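Local coordinates for protein Kiaa0380 (Homo sapiens, PDB 1HTJ) that probably links heterotrimeric G protein signalling to Rho GTPases, as the RGS-like domain of a guanine nucleotide exchange factor, at residues Leu64-Tyr69 with Glu123-Ala128; Asp83-Phe88 with Glu106-Leu111; Arg49-Gln54 with Gln133-Asp138. The protein carries 3 engineered substitutions. All coordinates share one frame; numbering follows the deposited sequence.

Contact 1: residues Leu64-Tyr69 with Glu123-Ala128; sequences LCAEVY and EAQEAA
A66 and Q125 mark the closest backbone approach between the end of helix 58-69 and helix 118-144, with A66 CA and Q125 CA 7.1 Å apart. Q125 carries almost all of the contact from its helix. Its CG lies anti to the carbonyl carbon (chi1 -75°), and the chain runs out extended from there. This carries the amide across to helix 58-69. On the way the aliphatic part passes the A66 methyl, which points at helix 118-144, with Q125 CG 3.6 Å from A66 CB.

The polar end is met by E67. The E67 chain bends at chi2, which brings its carboxylate round to the amide. Q125 NE2 donates to E67 OE1 over 2.9 Å. The bond is nearly straight, at 169° at the hydrogen. The acceptor lies in the amide plane, and OE1 uses its anti lone pair, away from OE2. The two side chains cross at about a right angle, yet amide and carboxylate planes are nearly coplanar, 28° apart.

Q125 NE2 also donates to the backbone O of Y63, so the amide nitrogen grips helix 58-69 at two points. The other E67 oxygen, OE2, forms a salt bridge with K38 on helix 34-39. The same two helices of the RGS-like domain also meet where A124 packs on F62 and A128 on P59.

Between 64-69 and 123-128 the join rests on Q125, and it is buried. Its amide nitrogen is satisfied by a carboxylate and a carbonyl. The two bonds from NE2 help fix the rotation of the amide. The carboxylate is shared between this amide and a lysine, and the K38 salt bridge probably favours its ionised form.

Contact 2: residues Asp83-Phe88 with Glu106-Leu111; sequences DIWNIF and EIDSRL
W85 of helix 76-89 lies against D108, I107 and L111 of helix 101-112. The two helices run roughly antiparallel, at 138° between their directions, with local axes 10.4 Å apart. They are two of the helices of the RGS-like domain.

Before W85 in the chain, I84 points the same way but mainly serves another neighbour. It packs on F62, C65 and Y69 of helix 58-69.

W85 makes the contact. Its CG is anti to the backbone N (chi1 168°), which swings the indole out over the second helix. The nearest approach is W85 CH2 to D108 CB, at 3.3 Å. D108 CA lies over the face of the W85 six-membered ring, 4.0 Å from the centroid of that ring, in a CH-pi contact. The D108 carboxylate continues over the same ring system, with its plane only 16° from that of the indole. D108 OD1 lies 3.6 Å above the W85 ring plane, offset toward the rim. I107 CG2 approaches the ring obliquely and touches W85 CE3 at 4.2 Å. At the base of the side chain, W85 CB meets L111 CD1 at 3.8 Å.

Further on, I87 and F88 turn to other parts of the fold. I87 packs on P191 and F194 of helix 186-202, and the F88 ring meets that of F62 on helix 58-69.

The chemistry is that of an indole laid along an aspartate, with I107 against CE3 and L111 against the CB at its base. W85 and D108 are both partly exposed, while I107 and L111 are buried. Attraction here is probably mostly dispersion and the CH-pi term, since a carboxylate nearly parallel to the ring and offset toward its rim would gain little electrostatically from it.

Contact 3: residues Arg49-Gln54 with Gln133-Asp138; sequences RYIFSQ and QEQIHD
Y50 reaches D138, and I51 reaches Q135, where two helices of the all-helical RGS-like domain cross almost at right angles. The local axes of helix 41-54 and helix 118-144 are inclined at 99° and pass 10.9 Å apart.

Y50 extends its ring toward the second helix. A chi1 of 162° sends the ring away from the backbone N, and the hydroxyl ends beside the D138 side chain. The closest pair is Y50 OH and D138 CB, at 3.3 Å. Ring and carboxylate planes are turned 55° against each other, so the two groups do not stack. Y50 CE2 is 4.1 Å from the backbone Q135 O of the facing helix. The ring of Y139, just after D138, meets the same tyrosine.

I51 and Q135 cross at about a right angle. Q135 is extended beyond CG and brings its amide up to the end of the isoleucine. I51 CD1 comes tightly up to Q135 OE1, at 3.1 Å. The amide nitrogen has its own partner, since Q135 NE2 donates to the backbone O of D56 in the loop after helix 41-54. That bond probably helps hold the amide against I51. Both I51 and Q135 are buried.

The polar ends of Y50 and D138 are joined through one water. The water lies 2.6 Å from Y50 OH and donates a hydrogen to D138 OD2 at 2.7 Å.

How the contacts relate
Contacts 1 and 3 both use helix 118-144, at 123-128 and 133-138, and their centres are about 17 Å apart. Contacts 1 and 2 are neighbours, with centres about 11 Å apart, and they touch directly. I84 CD1 packs on C65 O at 3.7 Å, and I107 CD1 packs on A124 CB at 3.7 Å. Both helices of contact 1 thus lean on those of contact 2. Contacts 2 and 3 do not touch; their nearest atoms are about 9 Å apart. Along the chain they nest: contact 2 inside contact 1, and contact 1 inside contact 3. All three join helices within one RGS-like domain.

Contact 1: residues Leu64-Tyr69 with Glu123-Ala128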
loop_
_atom_site.group_PDB
_atom_site.type_symbol
_atom_site.label_atom_id
_atom_site.label_comp_id
_atom_site.label_asym_id
_atom_site.label_seq_id
_atom_site.Cartn_x
_atom_site.Cartn_y
_atom_site.Cartn_z
ATOM N N LEU A 64 -0.920 3.465 2.148
ATOM C CA LEU A 64 -1.165 2.383 3.082
ATOM C C LEU A 64 -0.370 2.554 4.381
ATOM O O LEU A 64 -0.826 2.155 5.466
ATOM C CB LEU A 64 -0.824 1.040 2.424
ATOM C CG LEU A 64 -1.759 0.580 1.291
ATOM C CD1 LEU A 64 -1.240 -0.703 0.667
ATOM C CD2 LEU A 64 -3.156 0.355 1.843
ATOM N N CYS A 65 0.825 3.125 4.272
ATOM C CA CYS A 65 1.647 3.328 5.454
ATOM C C CYS A 65 1.095 4.494 6.268
ATOM O O CYS A 65 1.030 4.416 7.489
ATOM C CB CYS A 65 3.108 3.561 5.057
ATOM S SG CYS A 65 4.008 2.033 4.605
ATOM N N ALA A 66 0.680 5.557 5.582
ATOM C CA ALA A 66 0.102 6.729 6.244
ATOM C C ALA A 66 -1.178 6.289 6.938
ATOM O O ALA A 66 -1.515 6.772 8.014
ATOM C CB ALA A 66 -0.206 7.824 5.232
ATOM N N GLU A 67 -1.881 5.357 6.308
ATOM C CA GLU A 67 -3.112 4.813 6.854
ATOM C C GLU A 67 -2.789 4.087 8.168
ATOM O O GLU A 67 -3.472 4.282 9.174
ATOM C CB GLU A 67 -3.734 3.855 5.841
ATOM C CG GLU A 67 -5.190 3.515 6.087
ATOM C CD GLU A 67 -6.105 4.733 6.067
ATOM O OE1 GLU A 67 -5.710 5.795 5.523
ATOM O OE2 GLU A 67 -7.236 4.610 6.592
ATOM N N VAL A 68 -1.742 3.265 8.171
ATOM C CA VAL A 68 -1.354 2.558 9.391
ATOM C C VAL A 68 -0.920 3.549 10.468
ATOM O O VAL A 68 -1.251 3.384 11.645
ATOM C CB VAL A 68 -0.171 1.601 9.162
ATOM C CG1 VAL A 68 0.256 0.984 10.487
ATOM C CG2 VAL A 68 -0.560 0.519 8.156
ATOM N N TYR A 69 -0.167 4.568 10.055
ATOM C CA TYR A 69 0.330 5.584 10.977
ATOM C C TYR A 69 -0.789 6.229 11.796
ATOM O O TYR A 69 -0.687 6.357 13.013
ATOM C CB TYR A 69 1.062 6.682 10.210
ATOM C CG TYR A 69 1.583 7.797 11.096
ATOM C CD1 TYR A 69 2.842 7.712 11.688
ATOM C CD2 TYR A 69 0.809 8.937 11.347
ATOM C CE1 TYR A 69 3.323 8.731 12.502
ATOM C CE2 TYR A 69 1.281 9.960 12.162
ATOM C CZ TYR A 69 2.540 9.849 12.734
ATOM O OH TYR A 69 3.019 10.854 13.531
ATOM N N GLU A 123 -3.249 14.904 4.703
ATOM C CA GLU A 123 -3.182 15.855 3.603
ATOM C C GLU A 123 -2.326 15.253 2.488
ATOM O O GLU A 123 -2.613 15.443 1.310
ATOM C CB GLU A 123 -2.549 17.177 4.062
ATOM C CG GLU A 123 -3.483 18.123 4.811
ATOM C CD GLU A 123 -2.770 19.381 5.298
ATOM O OE1 GLU A 123 -2.189 20.103 4.455
ATOM O OE2 GLU A 123 -2.793 19.645 6.527
ATOM N N ALA A 124 -1.270 14.534 2.875
ATOM C CA ALA A 124 -0.366 13.913 1.913
ATOM C C ALA A 124 -1.090 12.806 1.164
ATOM O O ALA A 124 -0.966 12.685 -0.048
ATOM C CB ALA A 124 0.876 13.359 2.621
ATOM N N GLN A 125 -1.852 12.001 1.887
ATOM C CA GLN A 125 -2.592 10.934 1.247
ATOM C C GLN A 125 -3.413 11.501 0.090
ATOM O O GLN A 125 -3.427 10.924 -1.009
ATOM C CB GLN A 125 -3.514 10.236 2.251
ATOM C CG GLN A 125 -2.786 9.326 3.210
ATOM C CD GLN A 125 -3.728 8.550 4.106
ATOM O OE1 GLN A 125 -4.483 9.132 4.876
ATOM N NE2 GLN A 125 -3.686 7.230 4.015
ATOM N N GLU A 126 -4.084 12.630 0.326
ATOM C CA GLU A 126 -4.903 13.261 -0.711
ATOM C C GLU A 126 -4.087 13.533 -1.967
ATOM O O GLU A 126 -4.582 13.379 -3.083
ATOM C CB GLU A 126 -5.494 14.588 -0.224
ATOM C CG GLU A 126 -6.315 14.500 1.050
ATOM C CD GLU A 126 -7.378 13.419 0.993
ATOM O OE1 GLU A 126 -8.235 13.448 0.070
ATOM O OE2 GLU A 126 -7.357 12.537 1.885
ATOM N N ALA A 127 -2.836 13.940 -1.786
ATOM C CA ALA A 127 -1.971 14.239 -2.923
ATOM C C ALA A 127 -1.655 13.008 -3.771
ATOM O O ALA A 127 -1.439 13.114 -4.977
ATOM C CB ALA A 127 -0.677 14.872 -2.434
ATOM N N ALA A 128 -1.625 11.840 -3.143
ATOM C CA ALA A 128 -1.312 10.606 -3.847
ATOM C C ALA A 128 -2.526 9.968 -4.517
ATOM O O ALA A 128 -2.373 9.137 -5.416
ATOM C CB ALA A 128 -0.691 9.609 -2.877
#

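Contact 2: residues Asp83-Phe88 with Glu106-Leu111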
loop_
_atom_site.group_PDB
_atom_site.type_symbol
_atom_site.label_atom_id
_atom_site.label_comp_id
_atom_site.label_asym_id
_atom_site.label_seq_id
_atom_site.Cartn_x
_atom_site.Cartn_y
_atom_site.Cartn_z
ATOM N N ASP A 83 10.163 6.193 9.300
ATOM C CA ASP A 83 10.385 5.320 8.151
ATOM C C ASP A 83 9.632 5.854 6.953
ATOM O O ASP A 83 10.158 5.876 5.838
ATOM C CB ASP A 83 9.982 3.878 8.460
ATOM C CG ASP A 83 10.914 3.226 9.464
ATOM O OD1 ASP A 83 12.143 3.428 9.337
ATOM O OD2 ASP A 83 10.423 2.516 10.373
ATOM N N ILE A 84 8.410 6.323 7.192
ATOM C CA ILE A 84 7.601 6.896 6.127
ATOM C C ILE A 84 8.346 8.047 5.448
ATOM O O ILE A 84 8.338 8.177 4.222
ATOM C CB ILE A 84 6.265 7.430 6.663
ATOM C CG1 ILE A 84 5.281 6.273 6.850
ATOM C CG2 ILE A 84 5.690 8.462 5.690
ATOM C CD1 ILE A 84 3.968 6.674 7.529
ATOM N N TRP A 85 9.002 8.878 6.249
ATOM C CA TRP A 85 9.734 10.023 5.719
ATOM C C TRP A 85 10.911 9.630 4.839
ATOM O O TRP A 85 11.080 10.170 3.746
ATOM C CB TRP A 85 10.228 10.911 6.866
ATOM C CG TRP A 85 11.219 11.933 6.420
ATOM C CD1 TRP A 85 12.583 11.864 6.524
ATOM C CD2 TRP A 85 10.926 13.161 5.744
ATOM N NE1 TRP A 85 13.157 12.977 5.950
ATOM C CE2 TRP A 85 12.161 13.787 5.463
ATOM C CE3 TRP A 85 9.735 13.789 5.341
ATOM C CZ2 TRP A 85 12.238 15.016 4.800
ATOM C CZ3 TRP A 85 9.807 15.009 4.681
ATOM C CH2 TRP A 85 11.049 15.613 4.415
ATOM N N ASN A 86 11.721 8.694 5.327
ATOM C CA ASN A 86 12.910 8.216 4.610
ATOM C C ASN A 86 12.584 7.404 3.359
ATOM O O ASN A 86 13.315 7.454 2.370
ATOM C CB ASN A 86 13.791 7.370 5.546
ATOM C CG ASN A 86 14.494 8.214 6.602
ATOM O OD1 ASN A 86 15.174 9.178 6.273
ATOM N ND2 ASN A 86 14.327 7.855 7.869
ATOM N N ILE A 87 11.488 6.656 3.402
ATOM C CA ILE A 87 11.108 5.834 2.266
ATOM C C ILE A 87 10.354 6.569 1.168
ATOM O O ILE A 87 10.613 6.362 -0.031
ATOM C CB ILE A 87 10.248 4.646 2.719
ATOM C CG1 ILE A 87 11.101 3.688 3.548
ATOM C CG2 ILE A 87 9.648 3.933 1.508
ATOM C CD1 ILE A 87 10.345 2.525 4.095
ATOM N N PHE A 88 9.439 7.442 1.573
ATOM C CA PHE A 88 8.594 8.136 0.611
ATOM C C PHE A 88 8.738 9.633 0.410
ATOM O O PHE A 88 8.514 10.120 -0.690
ATOM C CB PHE A 88 7.115 7.896 0.955
ATOM C CG PHE A 88 6.755 6.449 1.155
ATOM C CD1 PHE A 88 6.660 5.917 2.429
ATOM C CD2 PHE A 88 6.488 5.626 0.059
ATOM C CE1 PHE A 88 6.303 4.593 2.617
ATOM C CE2 PHE A 88 6.133 4.297 0.235
ATOM C CZ PHE A 88 6.038 3.775 1.517
ATOM N N GLU A 106 6.002 20.924 6.496
ATOM C CA GLU A 106 5.265 20.636 7.723
ATOM C C GLU A 106 5.500 19.188 8.142
ATOM O O GLU A 106 5.802 18.901 9.303
ATOM C CB GLU A 106 3.766 20.850 7.496
ATOM C CG GLU A 106 3.182 22.129 8.079
ATOM C CD GLU A 106 2.799 21.997 9.541
ATOM O OE1 GLU A 106 3.706 21.905 10.389
ATOM O OE2 GLU A 106 1.588 21.982 9.842
ATOM N N ILE A 107 5.345 18.277 7.185
ATOM C CA ILE A 107 5.531 16.853 7.446
ATOM C C ILE A 107 6.949 16.567 7.923
ATOM O O ILE A 107 7.140 15.865 8.912
ATOM C CB ILE A 107 5.208 16.023 6.187
ATOM C CG1 ILE A 107 3.691 15.980 5.989
ATOM C CG2 ILE A 107 5.753 14.622 6.317
ATOM C CD1 ILE A 107 3.251 15.281 4.724
ATOM N N ASP A 108 7.938 17.131 7.236
ATOM C CA ASP A 108 9.332 16.937 7.610
ATOM C C ASP A 108 9.560 17.332 9.069
ATOM O O ASP A 108 10.122 16.563 9.855
ATOM C CB ASP A 108 10.239 17.773 6.708
ATOM C CG ASP A 108 11.714 17.660 7.084
ATOM O OD1 ASP A 108 12.071 16.817 7.944
ATOM O OD2 ASP A 108 12.527 18.416 6.506
ATOM N N SER A 109 9.123 18.538 9.418
ATOM C CA SER A 109 9.269 19.057 10.768
ATOM C C SER A 109 8.670 18.125 11.826
ATOM O O SER A 109 9.370 17.667 12.728
ATOM C CB SER A 109 8.616 20.436 10.850
ATOM O OG SER A 109 8.829 21.025 12.116
ATOM N N ARG A 110 7.380 17.834 11.707
ATOM C CA ARG A 110 6.708 16.969 12.669
ATOM C C ARG A 110 7.306 15.571 12.795
ATOM O O ARG A 110 7.669 15.148 13.888
ATOM C CB ARG A 110 5.231 16.845 12.316
ATOM C CG ARG A 110 4.468 18.137 12.433
ATOM C CD ARG A 110 3.110 18.015 11.790
ATOM N NE ARG A 110 2.370 19.261 11.902
ATOM C CZ ARG A 110 1.759 19.667 13.009
ATOM N NH1 ARG A 110 1.794 18.913 14.102
ATOM N NH2 ARG A 110 1.121 20.833 13.021
ATOM N N LEU A 111 7.396 14.850 11.683
ATOM C CA LEU A 111 7.944 13.501 11.710
ATOM C C LEU A 111 9.340 13.533 12.302
ATOM O O LEU A 111 9.725 12.642 13.061
ATOM C CB LEU A 111 7.999 12.908 10.299
ATOM C CG LEU A 111 6.658 12.726 9.583
ATOM C CD1 LEU A 111 6.886 12.146 8.191
ATOM C CD2 LEU A 111 5.761 11.813 10.407
#

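Contact 3: residues Arg49-Gln54 with Gln133-Asp138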
loop_
_atom_site.group_PDB
_atom_site.type_symbol
_atom_site.label_atom_id
_atom_site.label_comp_id
_atom_site.label_asym_id
_atom_site.label_seq_id
_atom_site.Cartn_x
_atom_site.Cartn_y
_atom_site.Cartn_z
ATOM N N ARG A 49 -0.195 -6.932 -6.543
ATOM C CA ARG A 49 0.616 -7.747 -7.440
ATOM C C ARG A 49 0.730 -7.038 -8.787
ATOM O O ARG A 49 1.788 -7.022 -9.402
ATOM C CB ARG A 49 -0.016 -9.141 -7.600
ATOM C CG ARG A 49 0.154 -9.982 -6.348
ATOM C CD ARG A 49 -0.559 -11.312 -6.425
ATOM N NE ARG A 49 -0.007 -12.188 -7.445
ATOM C CZ ARG A 49 -0.311 -13.481 -7.552
ATOM N NH1 ARG A 49 -1.160 -14.033 -6.707
ATOM N NH2 ARG A 49 0.240 -14.232 -8.496
ATOM N N TYR A 50 -0.368 -6.436 -9.231
ATOM C CA TYR A 50 -0.360 -5.705 -10.481
ATOM C C TYR A 50 0.591 -4.521 -10.313
ATOM O O TYR A 50 1.492 -4.312 -11.131
ATOM C CB TYR A 50 -1.771 -5.200 -10.837
ATOM C CG TYR A 50 -1.746 -4.090 -11.875
ATOM C CD1 TYR A 50 -1.349 -4.341 -13.193
ATOM C CD2 TYR A 50 -2.013 -2.767 -11.511
ATOM C CE1 TYR A 50 -1.207 -3.286 -14.119
ATOM C CE2 TYR A 50 -1.872 -1.717 -12.416
ATOM C CZ TYR A 50 -1.463 -1.974 -13.717
ATOM O OH TYR A 50 -1.263 -0.911 -14.585
ATOM N N ILE A 51 0.398 -3.758 -9.245
ATOM C CA ILE A 51 1.241 -2.596 -8.985
ATOM C C ILE A 51 2.723 -2.981 -8.977
ATOM O O ILE A 51 3.525 -2.434 -9.734
ATOM C CB ILE A 51 0.920 -1.961 -7.615
ATOM C CG1 ILE A 51 -0.541 -1.490 -7.561
ATOM C CG2 ILE A 51 1.902 -0.818 -7.338
ATOM C CD1 ILE A 51 -0.884 -0.350 -8.486
ATOM N N PHE A 52 3.081 -3.923 -8.111
ATOM C CA PHE A 52 4.471 -4.352 -7.989
ATOM C C PHE A 52 5.077 -4.812 -9.313
ATOM O O PHE A 52 6.258 -4.584 -9.562
ATOM C CB PHE A 52 4.602 -5.464 -6.947
ATOM C CG PHE A 52 4.590 -4.971 -5.518
ATOM C CD1 PHE A 52 5.211 -5.716 -4.507
ATOM C CD2 PHE A 52 3.954 -3.780 -5.174
ATOM C CE1 PHE A 52 5.195 -5.283 -3.183
ATOM C CE2 PHE A 52 3.933 -3.335 -3.839
ATOM C CZ PHE A 52 4.553 -4.087 -2.851
ATOM N N SER A 53 4.255 -5.445 -10.154
ATOM C CA SER A 53 4.706 -5.943 -11.450
ATOM C C SER A 53 4.813 -4.913 -12.560
ATOM O O SER A 53 5.732 -4.989 -13.368
ATOM C CB SER A 53 3.766 -7.033 -11.974
ATOM O OG SER A 53 3.652 -8.120 -11.071
ATOM N N GLN A 54 3.888 -3.955 -12.608
ATOM C CA GLN A 54 3.861 -3.006 -13.731
ATOM C C GLN A 54 3.909 -1.519 -13.470
ATOM O O GLN A 54 4.208 -0.758 -14.379
ATOM C CB GLN A 54 2.592 -3.223 -14.573
ATOM C CG GLN A 54 2.062 -4.621 -14.592
ATOM C CD GLN A 54 2.656 -5.433 -15.710
ATOM O OE1 GLN A 54 3.824 -5.255 -16.069
ATOM N NE2 GLN A 54 1.860 -6.344 -16.268
ATOM N N GLN A 133 -5.837 6.413 -8.142
ATOM C CA GLN A 133 -7.069 6.247 -8.904
ATOM C C GLN A 133 -6.766 5.794 -10.316
ATOM O O GLN A 133 -7.406 4.888 -10.840
ATOM C CB GLN A 133 -7.856 7.557 -8.957
ATOM C CG GLN A 133 -8.692 7.832 -7.716
ATOM C CD GLN A 133 -9.605 6.670 -7.367
ATOM O OE1 GLN A 133 -10.289 6.116 -8.239
ATOM N NE2 GLN A 133 -9.628 6.294 -6.086
ATOM N N GLU A 134 -5.788 6.442 -10.928
ATOM C CA GLU A 134 -5.389 6.101 -12.278
ATOM C C GLU A 134 -4.946 4.628 -12.324
ATOM O O GLU A 134 -5.337 3.884 -13.225
ATOM C CB GLU A 134 -4.248 7.011 -12.697
ATOM C CG GLU A 134 -3.988 7.032 -14.172
ATOM C CD GLU A 134 -2.570 7.449 -14.474
ATOM O OE1 GLU A 134 -2.131 8.502 -13.937
ATOM O OE2 GLU A 134 -1.898 6.716 -15.244
ATOM N N GLN A 135 -4.138 4.210 -11.348
ATOM C CA GLN A 135 -3.689 2.827 -11.276
ATOM C C GLN A 135 -4.896 1.908 -11.075
ATOM O O GLN A 135 -4.942 0.802 -11.615
ATOM C CB GLN A 135 -2.690 2.644 -10.127
ATOM C CG GLN A 135 -1.389 3.462 -10.294
ATOM C CD GLN A 135 -0.384 3.200 -9.188
ATOM O OE1 GLN A 135 -0.744 2.697 -8.123
ATOM N NE2 GLN A 135 0.876 3.554 -9.424
ATOM N N ILE A 136 -5.870 2.363 -10.292
ATOM C CA ILE A 136 -7.072 1.571 -10.074
ATOM C C ILE A 136 -7.777 1.356 -11.425
ATOM O O ILE A 136 -8.238 0.258 -11.725
ATOM C CB ILE A 136 -8.022 2.254 -9.055
ATOM C CG1 ILE A 136 -7.624 1.823 -7.640
ATOM C CG2 ILE A 136 -9.485 1.889 -9.349
ATOM C CD1 ILE A 136 -8.405 2.488 -6.523
ATOM N N HIS A 137 -7.827 2.402 -12.240
ATOM C CA HIS A 137 -8.441 2.312 -13.560
ATOM C C HIS A 137 -7.653 1.303 -14.411
ATOM O O HIS A 137 -8.220 0.429 -15.077
ATOM C CB HIS A 137 -8.426 3.697 -14.241
ATOM C CG HIS A 137 -8.493 3.634 -15.739
ATOM N ND1 HIS A 137 -9.638 3.268 -16.422
ATOM C CD2 HIS A 137 -7.531 3.804 -16.680
ATOM C CE1 HIS A 137 -9.374 3.207 -17.717
ATOM N NE2 HIS A 137 -8.103 3.527 -17.900
ATOM N N ASP A 138 -6.334 1.440 -14.382
ATOM C CA ASP A 138 -5.474 0.562 -15.146
ATOM C C ASP A 138 -5.694 -0.895 -14.808
ATOM O O ASP A 138 -5.763 -1.735 -15.700
ATOM C CB ASP A 138 -4.020 0.930 -14.920
ATOM C CG ASP A 138 -3.682 2.254 -15.511
ATOM O OD1 ASP A 138 -4.193 2.543 -16.621
ATOM O OD2 ASP A 138 -2.906 3.000 -14.881
HETATM O O HOH W 1 -0.916 1.515 -13.737
#